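Local coordinates for thymidylate synthase 1 (Bacillus subtilis, PDB 1BKP), which probably catalyses the reductive methylation of dUMP to dTMP, using 5,10-methylenetetrahydrofolate as both methyl donor and reductant, at residues P242-N247 and D260-Y266. Sequence-based numbering, arbitrary orientation.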
loop_
_atom_site.group_PDB
_atom_site.type_symbol
_atom_site.label_atom_id
_atom_site.label_comp_id
_atom_site.label_asym_id
_atom_site.label_seq_id
_atom_site.Cartn_x
_atom_site.Cartn_y
_atom_site.Cartn_z
ATOM N N PRO A 242 -25.311 -9.031 9.984
ATOM C CA PRO A 242 -25.576 -9.097 11.416
ATOM C C PRO A 242 -25.148 -7.767 12.025
ATOM O O PRO A 242 -24.425 -6.980 11.403
ATOM C CB PRO A 242 -24.662 -10.252 11.863
ATOM C CG PRO A 242 -23.574 -10.265 10.885
ATOM C CD PRO A 242 -24.227 -9.961 9.601
ATOM N N GLU A 243 -25.634 -7.456 13.218
ATOM C CA GLU A 243 -25.183 -6.244 13.853
ATOM C C GLU A 243 -24.009 -6.697 14.778
ATOM O O GLU A 243 -23.943 -7.869 15.209
ATOM C CB GLU A 243 -26.368 -5.636 14.656
ATOM C CG GLU A 243 -26.013 -4.658 15.696
ATOM C CD GLU A 243 -27.189 -4.429 16.655
ATOM O OE1 GLU A 243 -28.283 -4.038 16.172
ATOM O OE2 GLU A 243 -27.023 -4.646 17.883
ATOM N N LEU A 244 -22.994 -5.861 14.889
ATOM C CA LEU A 244 -21.872 -6.135 15.766
ATOM C C LEU A 244 -21.957 -5.220 17.042
ATOM O O LEU A 244 -21.783 -4.014 16.992
ATOM C CB LEU A 244 -20.546 -5.901 15.004
ATOM C CG LEU A 244 -19.336 -5.907 15.896
ATOM C CD1 LEU A 244 -19.138 -7.267 16.542
ATOM C CD2 LEU A 244 -18.094 -5.476 15.042
ATOM N N TRP A 245 -22.281 -5.823 18.168
ATOM C CA TRP A 245 -22.345 -5.124 19.445
ATOM C C TRP A 245 -20.891 -5.076 19.971
ATOM O O TRP A 245 -20.230 -6.073 20.024
ATOM C CB TRP A 245 -23.173 -5.966 20.473
ATOM C CG TRP A 245 -23.116 -5.365 21.847
ATOM C CD1 TRP A 245 -23.840 -4.307 22.286
ATOM C CD2 TRP A 245 -22.299 -5.795 22.965
ATOM N NE1 TRP A 245 -23.533 -4.035 23.609
ATOM C CE2 TRP A 245 -22.602 -4.945 24.047
ATOM C CE3 TRP A 245 -21.372 -6.817 23.149
ATOM C CZ2 TRP A 245 -22.019 -5.083 25.289
ATOM C CZ3 TRP A 245 -20.775 -6.955 24.361
ATOM C CH2 TRP A 245 -21.107 -6.093 25.437
ATOM N N ILE A 246 -20.433 -3.915 20.396
ATOM C CA ILE A 246 -19.105 -3.800 20.993
ATOM C C ILE A 246 -19.387 -3.089 22.334
ATOM O O ILE A 246 -20.108 -2.070 22.370
ATOM C CB ILE A 246 -18.190 -2.915 20.173
ATOM C CG1 ILE A 246 -17.827 -3.639 18.866
ATOM C CG2 ILE A 246 -16.833 -2.701 20.974
ATOM C CD1 ILE A 246 -17.046 -2.697 18.024
ATOM N N ASN A 247 -18.809 -3.573 23.432
ATOM C CA ASN A 247 -19.141 -3.032 24.751
ATOM C C ASN A 247 -18.894 -1.479 24.786
ATOM O O ASN A 247 -17.755 -1.034 24.750
ATOM C CB ASN A 247 -18.300 -3.789 25.736
ATOM C CG ASN A 247 -18.563 -3.430 27.209
ATOM O OD1 ASN A 247 -19.231 -2.452 27.520
ATOM N ND2 ASN A 247 -17.850 -4.129 28.106
ATOM N N ASP A 260 -16.188 -8.634 24.852
ATOM C CA ASP A 260 -16.777 -7.307 24.566
ATOM C C ASP A 260 -17.358 -7.205 23.128
ATOM O O ASP A 260 -17.731 -6.122 22.679
ATOM C CB ASP A 260 -15.739 -6.180 24.778
ATOM C CG ASP A 260 -15.365 -6.014 26.221
ATOM O OD1 ASP A 260 -16.248 -6.075 27.075
ATOM O OD2 ASP A 260 -14.191 -5.870 26.540
ATOM N N PHE A 261 -17.416 -8.345 22.420
ATOM C CA PHE A 261 -17.840 -8.346 21.036
ATOM C C PHE A 261 -18.901 -9.432 20.857
ATOM O O PHE A 261 -18.672 -10.529 21.253
ATOM C CB PHE A 261 -16.625 -8.753 20.172
ATOM C CG PHE A 261 -15.469 -7.767 20.239
ATOM C CD1 PHE A 261 -15.473 -6.633 19.452
ATOM C CD2 PHE A 261 -14.451 -7.972 21.101
ATOM C CE1 PHE A 261 -14.437 -5.686 19.547
ATOM C CE2 PHE A 261 -13.363 -7.044 21.224
ATOM C CZ PHE A 261 -13.379 -5.858 20.412
ATOM N N LYS A 262 -19.991 -9.165 20.174
ATOM C CA LYS A 262 -20.966 -10.213 19.967
ATOM C C LYS A 262 -21.639 -9.850 18.643
ATOM O O LYS A 262 -21.944 -8.687 18.421
ATOM C CB LYS A 262 -21.970 -10.203 21.172
ATOM C CG LYS A 262 -23.415 -10.315 20.834
ATOM C CD LYS A 262 -24.269 -10.206 22.104
ATOM C CE LYS A 262 -25.587 -10.996 21.975
ATOM N NZ LYS A 262 -26.268 -11.203 23.302
ATOM N N LEU A 263 -21.780 -10.840 17.761
ATOM C CA LEU A 263 -22.436 -10.715 16.493
ATOM C C LEU A 263 -23.822 -11.129 16.716
ATOM O O LEU A 263 -24.050 -12.236 17.137
ATOM C CB LEU A 263 -21.829 -11.708 15.551
ATOM C CG LEU A 263 -21.652 -11.341 14.102
ATOM C CD1 LEU A 263 -21.074 -9.886 14.002
ATOM C CD2 LEU A 263 -20.732 -12.415 13.449
ATOM N N ILE A 264 -24.772 -10.358 16.257
ATOM C CA ILE A 264 -26.150 -10.642 16.504
ATOM C C ILE A 264 -26.897 -10.851 15.246
ATOM O O ILE A 264 -26.864 -10.045 14.329
ATOM C CB ILE A 264 -26.812 -9.393 17.214
ATOM C CG1 ILE A 264 -26.153 -9.137 18.570
ATOM C CG2 ILE A 264 -28.318 -9.528 17.332
ATOM C CD1 ILE A 264 -26.195 -7.666 18.860
ATOM N N ASN A 265 -27.669 -11.917 15.253
ATOM C CA ASN A 265 -28.516 -12.279 14.115
ATOM C C ASN A 265 -27.649 -12.656 12.885
ATOM O O ASN A 265 -28.018 -12.384 11.737
ATOM C CB ASN A 265 -29.440 -11.113 13.781
ATOM C CG ASN A 265 -30.438 -11.455 12.713
ATOM O OD1 ASN A 265 -31.143 -12.463 12.792
ATOM N ND2 ASN A 265 -30.468 -10.639 11.667
ATOM N N TYR A 266 -26.585 -13.404 13.134
ATOM C CA TYR A 266 -25.746 -13.793 11.974
ATOM C C TYR A 266 -26.293 -15.015 11.230
ATOM O O TYR A 266 -26.096 -16.107 11.695
ATOM C CB TYR A 266 -24.340 -14.069 12.458
ATOM C CG TYR A 266 -23.322 -14.341 11.358
ATOM C CD1 TYR A 266 -23.545 -13.975 10.004
ATOM C CD2 TYR A 266 -22.112 -14.980 11.678
ATOM C CE1 TYR A 266 -22.590 -14.224 8.981
ATOM C CE2 TYR A 266 -21.141 -15.250 10.677
ATOM C CZ TYR A 266 -21.419 -14.862 9.313
ATOM O OH TYR A 266 -20.506 -15.175 8.337
#
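E243 and W245 pair with I264 and K262 across a two-stranded antiparallel ribbon, each pair joined by two backbone hydrogen bonds; I264 N to E243 O is the shortest of the four at 2.8 Å. L244 faces L263 between them, and I246 faces F261 beyond W245 and K262, both as non-hydrogen-bonded pairs. N247 N continues the ladder to D260 O just beyond the strands.

There a side-chain bond joins in: N247 ND2 reaches D260 OD1 at 2.7 Å, nearly straight at 168°. The oxygen lies in the plane of the amide, yet the amide comes to the carboxylate from above its plane, the two groups being turned 58° apart. Asparagine suits this end because one amide both donates, through ND2, and accepts, through OD1, from E249 N; D260 OD2 accepts from T257 N, so each side chain is held at both polar atoms.

Apolar contacts divide between the two faces. On one, where apolar residues suit a surface laid against helices, I246 CG1 lies 3.9 Å from F261 CD1, L244 CD1 meets L263 CD1, and P242, with no N-H to donate, rests its CG 3.8 Å from Y266 CD1. The other face, more open to solvent, suits the charged E243 and K262; here I264 CD1 packs 3.8 Å from W245 CB and meets the E243 carboxylate. The W245 indole extends along the ribbon toward D260, its CG anti to the backbone N (chi1 173°), placing CZ3 3.6 Å from D260 O.

The hairpin-like ribbon, closed by a long loop without helix or strand, lies away from the active site. Its L244, I246 and F261 face rests on helix 188-206, F261 and L263 also touch helix 64-75, and Y266 OH is hydrogen-bonded to L57 O and V62 N just before that helix.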